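PDB 4YE5: peptidoglycan synthetase penicillin-binding protein 3 from Bifidobacterium adolescentis, which probably binds penicillin and cross-links peptidoglycan strands as a transpeptidase of cell-wall synthesis. Local coordinates for residues 146-151 with 172-177; 32-37 with 43-48; 468-473 with 556-561. All coordinates share one frame; numbering follows the deposited sequence.

Contact 1 (146-151 with 172-177); sequences NERLYS and GIEQME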
loop_
_atom_site.group_PDB
_atom_site.type_symbol
_atom_site.label_atom_id
_atom_site.label_comp_id
_atom_site.label_asym_id
_atom_site.label_seq_id
_atom_site.Cartn_x
_atom_site.Cartn_y
_atom_site.Cartn_z
ATOM N N ASN A 146 17.774 -7.151 -14.221
ATOM C CA ASN A 146 16.700 -6.536 -13.429
ATOM C C ASN A 146 15.964 -7.474 -12.500
ATOM O O ASN A 146 14.827 -7.188 -12.088
ATOM C CB ASN A 146 15.701 -5.821 -14.329
ATOM C CG ASN A 146 16.334 -4.685 -15.092
ATOM O OD1 ASN A 146 16.640 -3.635 -14.526
ATOM N ND2 ASN A 146 16.547 -4.891 -16.383
ATOM N N GLU A 147 16.606 -8.584 -12.158
ATOM C CA GLU A 147 16.016 -9.520 -11.215
ATOM C C GLU A 147 15.643 -8.816 -9.900
ATOM O O GLU A 147 16.454 -8.089 -9.323
ATOM C CB GLU A 147 16.960 -10.689 -10.936
ATOM C CG GLU A 147 16.297 -11.784 -10.075
ATOM C CD GLU A 147 17.182 -13.014 -9.888
ATOM O OE1 GLU A 147 18.426 -12.870 -9.853
ATOM O OE2 GLU A 147 16.626 -14.127 -9.774
ATOM N N ARG A 148 14.413 -9.036 -9.438
ATOM C CA ARG A 148 13.898 -8.391 -8.225
ATOM C C ARG A 148 13.484 -9.482 -7.237
ATOM O O ARG A 148 12.677 -10.350 -7.571
ATOM C CB ARG A 148 12.679 -7.528 -8.581
ATOM C CG ARG A 148 12.135 -6.606 -7.462
ATOM C CD ARG A 148 13.022 -5.398 -7.261
ATOM N NE ARG A 148 12.408 -4.314 -6.484
ATOM C CZ ARG A 148 13.104 -3.371 -5.850
ATOM N NH1 ARG A 148 14.435 -3.396 -5.886
ATOM N NH2 ARG A 148 12.483 -2.399 -5.178
ATOM N N LEU A 149 14.037 -9.454 -6.028
ATOM C CA LEU A 149 13.727 -10.483 -5.035
ATOM C C LEU A 149 12.930 -9.901 -3.873
ATOM O O LEU A 149 13.190 -8.777 -3.411
ATOM C CB LEU A 149 15.003 -11.122 -4.477
ATOM C CG LEU A 149 15.954 -11.785 -5.489
ATOM C CD1 LEU A 149 17.190 -12.363 -4.790
ATOM C CD2 LEU A 149 15.229 -12.867 -6.296
ATOM N N TYR A 150 11.994 -10.697 -3.378
ATOM C CA TYR A 150 11.146 -10.295 -2.263
ATOM C C TYR A 150 11.326 -11.334 -1.172
ATOM O O TYR A 150 10.743 -12.405 -1.247
ATOM C CB TYR A 150 9.691 -10.238 -2.722
ATOM C CG TYR A 150 9.470 -9.243 -3.844
ATOM C CD1 TYR A 150 9.600 -9.626 -5.183
ATOM C CD2 TYR A 150 9.152 -7.918 -3.562
ATOM C CE1 TYR A 150 9.410 -8.706 -6.208
ATOM C CE2 TYR A 150 8.946 -7.002 -4.576
ATOM C CZ TYR A 150 9.084 -7.402 -5.896
ATOM O OH TYR A 150 8.892 -6.480 -6.900
ATOM N N SER A 151 12.133 -11.021 -0.159
ATOM C CA SER A 151 12.553 -12.041 0.806
ATOM C C SER A 151 11.421 -12.626 1.640
ATOM O O SER A 151 11.554 -13.728 2.156
ATOM C CB SER A 151 13.666 -11.516 1.723
ATOM O OG SER A 151 13.220 -10.413 2.492
ATOM N N GLY A 172 1.331 -2.183 -7.471
ATOM C CA GLY A 172 1.598 -2.001 -6.057
ATOM C C GLY A 172 2.558 -0.870 -5.756
ATOM O O GLY A 172 2.628 0.115 -6.481
ATOM N N ILE A 173 3.274 -1.005 -4.649
ATOM C CA ILE A 173 4.229 0.005 -4.217
ATOM C C ILE A 173 5.370 0.219 -5.247
ATOM O O ILE A 173 5.849 1.342 -5.432
ATOM C CB ILE A 173 4.778 -0.389 -2.835
ATOM C CG1 ILE A 173 3.632 -0.281 -1.807
ATOM C CG2 ILE A 173 5.935 0.525 -2.431
ATOM C CD1 ILE A 173 3.954 -0.883 -0.506
ATOM N N GLU A 174 5.753 -0.847 -5.943
ATOM C CA GLU A 174 6.792 -0.744 -6.994
ATOM C C GLU A 174 6.399 0.302 -8.023
ATOM O O GLU A 174 7.222 1.083 -8.488
ATOM C CB GLU A 174 6.997 -2.103 -7.691
ATOM C CG GLU A 174 7.558 -3.198 -6.786
ATOM C CD GLU A 174 9.080 -3.145 -6.646
ATOM O OE1 GLU A 174 9.695 -2.098 -6.961
ATOM O OE2 GLU A 174 9.671 -4.161 -6.220
ATOM N N GLN A 175 5.116 0.331 -8.361
ATOM C CA GLN A 175 4.626 1.275 -9.347
ATOM C C GLN A 175 4.475 2.660 -8.730
ATOM O O GLN A 175 4.926 3.655 -9.289
ATOM C CB GLN A 175 3.277 0.803 -9.897
ATOM C CG GLN A 175 2.541 1.864 -10.728
ATOM C CD GLN A 175 1.222 1.342 -11.274
ATOM O OE1 GLN A 175 0.983 0.136 -11.287
ATOM N NE2 GLN A 175 0.352 2.249 -11.707
HETATM N N MSE A 176 3.836 2.729 -7.569
HETATM C CA MSE A 176 3.600 4.025 -6.937
HETATM C C MSE A 176 4.887 4.785 -6.645
HETATM O O MSE A 176 4.944 5.999 -6.794
HETATM C CB MSE A 176 2.861 3.841 -5.620
HETATM C CG MSE A 176 2.522 5.144 -4.969
HETATM SE SE MSE A 176 1.418 4.784 -3.416
HETATM C CE MSE A 176 2.851 4.463 -2.214
ATOM N N GLU A 177 5.905 4.066 -6.188
ATOM C CA GLU A 177 7.173 4.685 -5.806
ATOM C C GLU A 177 8.230 4.521 -6.901
ATOM O O GLU A 177 9.421 4.635 -6.634
ATOM C CB GLU A 177 7.678 4.046 -4.515
ATOM C CG GLU A 177 6.769 4.369 -3.315
ATOM C CD GLU A 177 6.672 5.850 -3.113
ATOM O OE1 GLU A 177 7.734 6.478 -2.890
ATOM O OE2 GLU A 177 5.550 6.392 -3.239
#

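Contact 2 (32-37 with 43-48); sequences RGKIMD and LAQSVE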
loop_
_atom_site.group_PDB
_atom_site.type_symbol
_atom_site.label_atom_id
_atom_site.label_comp_id
_atom_site.label_asym_id
_atom_site.label_seq_id
_atom_site.Cartn_x
_atom_site.Cartn_y
_atom_site.Cartn_z
ATOM N N ARG A 32 18.043 -0.260 -9.012
ATOM C CA ARG A 32 16.784 -0.003 -8.329
ATOM C C ARG A 32 16.944 0.015 -6.808
ATOM O O ARG A 32 17.627 -0.828 -6.236
ATOM C CB ARG A 32 15.750 -1.043 -8.748
ATOM C CG ARG A 32 14.323 -0.672 -8.337
ATOM C CD ARG A 32 13.315 -1.611 -8.971
ATOM N NE ARG A 32 11.951 -1.190 -8.652
ATOM C CZ ARG A 32 11.307 -0.233 -9.301
ATOM N NH1 ARG A 32 11.909 0.418 -10.305
ATOM N NH2 ARG A 32 10.062 0.082 -8.938
ATOM N N GLY A 33 16.311 0.986 -6.156
ATOM C CA GLY A 33 16.327 1.061 -4.707
ATOM C C GLY A 33 15.542 -0.047 -4.021
ATOM O O GLY A 33 14.810 -0.803 -4.659
ATOM N N LYS A 34 15.725 -0.160 -2.712
ATOM C CA LYS A 34 15.027 -1.177 -1.931
ATOM C C LYS A 34 13.681 -0.672 -1.403
ATOM O O LYS A 34 13.427 0.539 -1.328
ATOM C CB LYS A 34 15.871 -1.646 -0.733
ATOM C CG LYS A 34 17.337 -1.969 -1.015
ATOM C CD LYS A 34 17.992 -2.553 0.242
ATOM C CE LYS A 34 19.424 -2.055 0.456
ATOM N NZ LYS A 34 20.303 -2.177 -0.744
ATOM N N ILE A 35 12.827 -1.618 -1.045
ATOM C CA ILE A 35 11.645 -1.323 -0.244
ATOM C C ILE A 35 11.833 -2.012 1.097
ATOM O O ILE A 35 12.211 -3.187 1.153
ATOM C CB ILE A 35 10.349 -1.820 -0.905
ATOM C CG1 ILE A 35 10.140 -1.113 -2.251
ATOM C CG2 ILE A 35 9.137 -1.556 0.051
ATOM C CD1 ILE A 35 9.145 -1.805 -3.191
HETATM N N MSE A 36 11.590 -1.271 2.173
HETATM C CA MSE A 36 11.795 -1.779 3.525
HETATM C C MSE A 36 10.564 -1.532 4.376
HETATM O O MSE A 36 9.781 -0.637 4.073
HETATM C CB MSE A 36 12.995 -1.062 4.155
HETATM C CG MSE A 36 14.316 -1.418 3.485
HETATM SE SE MSE A 36 15.750 -0.288 4.147
HETATM C CE MSE A 36 15.120 1.442 3.507
ATOM N N ASP A 37 10.384 -2.312 5.440
ATOM C CA ASP A 37 9.257 -2.057 6.335
ATOM C C ASP A 37 9.670 -0.939 7.293
ATOM O O ASP A 37 10.802 -0.423 7.222
ATOM C CB ASP A 37 8.778 -3.342 7.068
ATOM C CG ASP A 37 9.506 -3.616 8.409
ATOM O OD1 ASP A 37 10.637 -3.128 8.633
ATOM O OD2 ASP A 37 8.925 -4.343 9.261
ATOM N N LEU A 43 12.197 -5.660 2.110
ATOM C CA LEU A 43 11.022 -6.332 1.535
ATOM C C LEU A 43 11.177 -6.582 0.041
ATOM O O LEU A 43 10.589 -7.521 -0.505
ATOM C CB LEU A 43 9.760 -5.506 1.760
ATOM C CG LEU A 43 9.414 -5.210 3.212
ATOM C CD1 LEU A 43 8.275 -4.225 3.266
ATOM C CD2 LEU A 43 9.066 -6.498 3.930
ATOM N N ALA A 44 11.956 -5.726 -0.619
ATOM C CA ALA A 44 12.202 -5.848 -2.055
ATOM C C ALA A 44 13.600 -5.347 -2.339
ATOM O O ALA A 44 13.991 -4.291 -1.841
ATOM C CB ALA A 44 11.203 -5.005 -2.852
ATOM N N GLN A 45 14.349 -6.096 -3.134
ATOM C CA GLN A 45 15.642 -5.605 -3.598
ATOM C C GLN A 45 16.121 -6.304 -4.854
ATOM O O GLN A 45 15.782 -7.464 -5.116
ATOM C CB GLN A 45 16.706 -5.684 -2.506
ATOM C CG GLN A 45 17.052 -7.067 -2.055
ATOM C CD GLN A 45 18.320 -7.078 -1.207
ATOM O OE1 GLN A 45 19.296 -6.413 -1.534
ATOM N NE2 GLN A 45 18.302 -7.830 -0.116
ATOM N N SER A 46 16.923 -5.579 -5.625
ATOM C CA SER A 46 17.395 -6.064 -6.911
ATOM C C SER A 46 18.774 -6.719 -6.778
ATOM O O SER A 46 19.572 -6.351 -5.921
ATOM C CB SER A 46 17.433 -4.909 -7.924
ATOM O OG SER A 46 16.131 -4.383 -8.150
ATOM N N VAL A 47 19.036 -7.698 -7.632
ATOM C CA VAL A 47 20.315 -8.400 -7.662
ATOM C C VAL A 47 21.221 -7.709 -8.671
ATOM O O VAL A 47 20.870 -7.610 -9.848
ATOM C CB VAL A 47 20.122 -9.858 -8.141
ATOM C CG1 VAL A 47 21.409 -10.658 -7.959
ATOM C CG2 VAL A 47 18.960 -10.519 -7.391
ATOM N N GLU A 48 22.375 -7.225 -8.225
ATOM C CA GLU A 48 23.317 -6.599 -9.147
ATOM C C GLU A 48 24.145 -7.631 -9.907
ATOM O O GLU A 48 25.161 -8.100 -9.409
ATOM C CB GLU A 48 24.239 -5.604 -8.428
ATOM C CG GLU A 48 25.050 -4.756 -9.416
ATOM C CD GLU A 48 26.209 -4.007 -8.772
ATOM O OE1 GLU A 48 26.294 -3.997 -7.529
ATOM O OE2 GLU A 48 27.042 -3.433 -9.513
HETATM O O HOH W 1 17.564 -2.872 -4.593
#

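Contact 3 (468-473 with 556-561); sequences SAEHYN and SPRTDA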
loop_
_atom_site.group_PDB
_atom_site.type_symbol
_atom_site.label_atom_id
_atom_site.label_comp_id
_atom_site.label_asym_id
_atom_site.label_seq_id
_atom_site.Cartn_x
_atom_site.Cartn_y
_atom_site.Cartn_z
ATOM N N SER A 468 -21.567 0.622 22.310
ATOM C CA SER A 468 -21.837 -0.248 21.155
ATOM C C SER A 468 -20.972 -1.530 21.199
ATOM O O SER A 468 -21.463 -2.604 20.892
ATOM C CB SER A 468 -21.621 0.501 19.817
ATOM O OG SER A 468 -22.478 1.654 19.725
ATOM N N ALA A 469 -19.698 -1.414 21.585
ATOM C CA ALA A 469 -18.816 -2.594 21.723
ATOM C C ALA A 469 -19.301 -3.539 22.835
ATOM O O ALA A 469 -19.323 -4.760 22.676
ATOM C CB ALA A 469 -17.369 -2.166 22.019
ATOM N N GLU A 470 -19.678 -2.969 23.966
ATOM C CA GLU A 470 -20.157 -3.779 25.085
ATOM C C GLU A 470 -21.414 -4.568 24.723
ATOM O O GLU A 470 -21.673 -5.622 25.291
ATOM C CB GLU A 470 -20.423 -2.903 26.307
ATOM C CG GLU A 470 -19.157 -2.352 26.928
ATOM C CD GLU A 470 -19.444 -1.574 28.196
ATOM O OE1 GLU A 470 -20.639 -1.449 28.542
ATOM O OE2 GLU A 470 -18.483 -1.082 28.834
ATOM N N HIS A 471 -22.185 -4.061 23.773
ATOM C CA HIS A 471 -23.353 -4.790 23.277
ATOM C C HIS A 471 -22.995 -6.210 22.770
ATOM O O HIS A 471 -23.829 -7.112 22.814
ATOM C CB HIS A 471 -24.044 -3.970 22.176
ATOM C CG HIS A 471 -25.382 -4.503 21.776
ATOM N ND1 HIS A 471 -26.528 -4.248 22.497
ATOM C CD2 HIS A 471 -25.757 -5.283 20.733
ATOM C CE1 HIS A 471 -27.555 -4.841 21.911
ATOM N NE2 HIS A 471 -27.116 -5.473 20.839
ATOM N N TYR A 472 -21.757 -6.393 22.309
ATOM C CA TYR A 472 -21.282 -7.678 21.771
ATOM C C TYR A 472 -20.216 -8.354 22.641
ATOM O O TYR A 472 -19.524 -9.263 22.187
ATOM C CB TYR A 472 -20.744 -7.491 20.331
ATOM C CG TYR A 472 -21.843 -6.991 19.410
ATOM C CD1 TYR A 472 -23.008 -7.724 19.254
ATOM C CD2 TYR A 472 -21.734 -5.774 18.745
ATOM C CE1 TYR A 472 -24.022 -7.293 18.435
ATOM C CE2 TYR A 472 -22.754 -5.325 17.921
ATOM C CZ TYR A 472 -23.895 -6.082 17.783
ATOM O OH TYR A 472 -24.922 -5.651 16.986
ATOM N N ASN A 473 -20.099 -7.943 23.898
ATOM C CA ASN A 473 -18.979 -8.425 24.691
ATOM C C ASN A 473 -19.117 -9.869 25.166
ATOM O O ASN A 473 -18.210 -10.386 25.809
ATOM C CB ASN A 473 -18.609 -7.465 25.851
ATOM C CG ASN A 473 -19.651 -7.424 26.946
ATOM O OD1 ASN A 473 -20.648 -8.127 26.894
ATOM N ND2 ASN A 473 -19.415 -6.586 27.965
ATOM N N SER A 556 -8.182 1.293 32.376
ATOM C CA SER A 556 -8.785 1.608 33.665
ATOM C C SER A 556 -10.292 1.335 33.621
ATOM O O SER A 556 -10.884 1.280 32.541
ATOM C CB SER A 556 -8.528 3.077 34.018
ATOM O OG SER A 556 -7.142 3.316 34.222
ATOM N N PRO A 557 -10.919 1.150 34.794
ATOM C CA PRO A 557 -12.363 0.897 34.813
ATOM C C PRO A 557 -13.161 2.020 34.144
ATOM O O PRO A 557 -12.821 3.199 34.272
ATOM C CB PRO A 557 -12.685 0.844 36.316
ATOM C CG PRO A 557 -11.409 0.374 36.958
ATOM C CD PRO A 557 -10.314 1.018 36.135
ATOM N N ARG A 558 -14.202 1.644 33.409
ATOM C CA ARG A 558 -15.127 2.609 32.822
ATOM C C ARG A 558 -16.035 3.234 33.898
ATOM O O ARG A 558 -16.743 2.521 34.601
ATOM C CB ARG A 558 -15.976 1.918 31.745
ATOM C CG ARG A 558 -16.800 2.883 30.899
ATOM C CD ARG A 558 -17.683 2.154 29.868
ATOM N NE ARG A 558 -18.293 3.127 28.969
ATOM C CZ ARG A 558 -19.372 2.914 28.228
ATOM N NH1 ARG A 558 -19.986 1.736 28.254
ATOM N NH2 ARG A 558 -19.836 3.891 27.459
ATOM N N THR A 559 -16.028 4.562 34.022
ATOM C CA THR A 559 -16.835 5.211 35.054
ATOM C C THR A 559 -17.805 6.260 34.534
ATOM O O THR A 559 -18.522 6.867 35.314
ATOM C CB THR A 559 -15.961 5.911 36.125
ATOM O OG1 THR A 559 -15.158 6.924 35.503
ATOM C CG2 THR A 559 -15.069 4.903 36.863
ATOM N N ASP A 560 -17.818 6.506 33.233
ATOM C CA ASP A 560 -18.611 7.626 32.728
ATOM C C ASP A 560 -19.575 7.261 31.592
ATOM O O ASP A 560 -19.844 8.090 30.722
ATOM C CB ASP A 560 -17.682 8.766 32.285
ATOM C CG ASP A 560 -16.755 8.365 31.131
ATOM O OD1 ASP A 560 -16.681 7.160 30.782
ATOM O OD2 ASP A 560 -16.082 9.270 30.584
ATOM N N ALA A 561 -20.098 6.038 31.603
ATOM C CA ALA A 561 -20.923 5.574 30.485
ATOM C C ALA A 561 -22.128 6.484 30.276
ATOM O O ALA A 561 -22.818 6.816 31.220
ATOM C CB ALA A 561 -21.387 4.128 30.714
#

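Contact 1 (146-151 with 172-177)
The carboxylate of E174 meets R148 and Y150 from the opposite direction, and its OE2 takes a bond from each. R148 NE donates to E174 OE2 over 2.8 Å with an N-H...O angle of 176°, the oxygen lying in the guanidinium plane at its edge. The lone pair used is the syn one, on the side of the second carboxylate oxygen. Y150 OH reaches the same OE2 on its anti side, 2.5 Å away and tilted 32° out of the carboxylate plane, so two donors grip one oxygen from different sides. OE1 gets only a weak bond from R148 NH2, at 3.3 Å; its further partner is R32 NE, in a salt bridge. The contact joins an edge strand, 148-149, of a mixed sheet to the short helix 172-176, in the dimerisation domain of this penicillin-binding protein. Side chains do all the joining: the nearest CA atoms, those of R148 and E174, are still 10.5 Å apart. R148 spans its part of the gap with CG trans to its own N (chi1 -171°) and a bend at chi2. The rest of its guanidinium is satisfied from the neighbouring hairpin, NH2 by G33 O and NH1 by S46 OG. With two arginines and a phenol around it, the buried E174 is probably held as a carboxylate.

Contact 2 (32-37 with 43-48)
I35 and A44 form an antiparallel hydrogen-bonded pair in the beta hairpin of strands 35-36 and 42-46, and a classic beta bulge sets both L43 and A44 against I35. The evidence is the doubly used I35 O, which accepts from L43 N at 2.7 Å and from A44 N at 3.1 Å; I35 N returns a bond to A44 O. On the face carrying I35 and A44, I35 CD1 packs on A44 CB at 3.8 Å. L43 turns its CD1 against the chain at D37, 3.6 Å from D37 N, because CG stands opposite the carbonyl carbon (chi1 -59°) and the next torsion is extended. K34 and Q45 run side by side pointing the same way, K34 CG being 4.1 Å from Q45 CB, though their first torsions differ: in Q45, CG lies between N and C (chi1 65°). R32 leaves the hairpin with its chain extended from CG to NE, and its guanidinium pairs with E174. Near its root, R32 CB lies 3.4 Å from S46 OG, a hydroxyl bonded to R148 NH1. Past the last direct backbone bond, a water bridges the strands, giving a proton to R32 O at 2.6 Å and accepting one from S46 N at 3.0 Å.

Contact 3 (468-473 with 556-561)
E470 and R558 make an ionic contact at the protein surface, joining the end of helix 455-470 of the transpeptidase domain to the loop after helix 535-549. The salt bridge runs from R558 NH1 to E470 OE2 at 3.2 Å; as a hydrogen bond it is weak, with an N-H...O angle of 144°. E470 OE1 is almost as near, 3.3 Å from the same NH1, but the carboxylate and guanidinium planes stand 85° apart, so the two groups do not form a coplanar, two-pronged pair. Both side chains are extended: R558 is straight from CG to NE, and E470 continues outward beyond CG (chi2 -176°), which brings their charged ends together although the nearest CA atoms, those of E470 and A561, are 10.8 Å apart. The R558 methylene CD also comes within 3.5 Å of E470 OE2, beside the salt bridge. Within 556-561, A561 CB lies 3.4 Å above the centre of one R558 guanidinium face. Other polar bonds also hold R558: NH2 bonds to S467 OG and, weakly, to N463 OD1, while NE has a long, weak ion pair with E466. The loop thus lies along the last turns of helix 455-470, whose A469 packs on A485 of strand 484-492.

Overall arrangement
Contacts 1 and 2 form one unit, their centres 7 Å apart: strand 148-149 lies beside 42-46 in the mixed sheet, with L149 N 2.8 Å from Q45 O, and Y150 CD2 packs 3.4 Å from L43 O. Contact 3 is remote, with nearest atoms about 31 Å from contact 1 and about 29 Å from contact 2; the helical segment 468-473 falls in the transpeptidase domain, and all four segments of contacts 1 and 2 in the dimerisation domain. S468, in the helical segment but not in the salt bridge, packs on K486, probably the lysine of a KSG motif like that of related transpeptidases, with S287 and K290 as the probable SxxK pair. A glycerol, probably from the crystallisation liquor, lies about 5 Å from the R558 side chain.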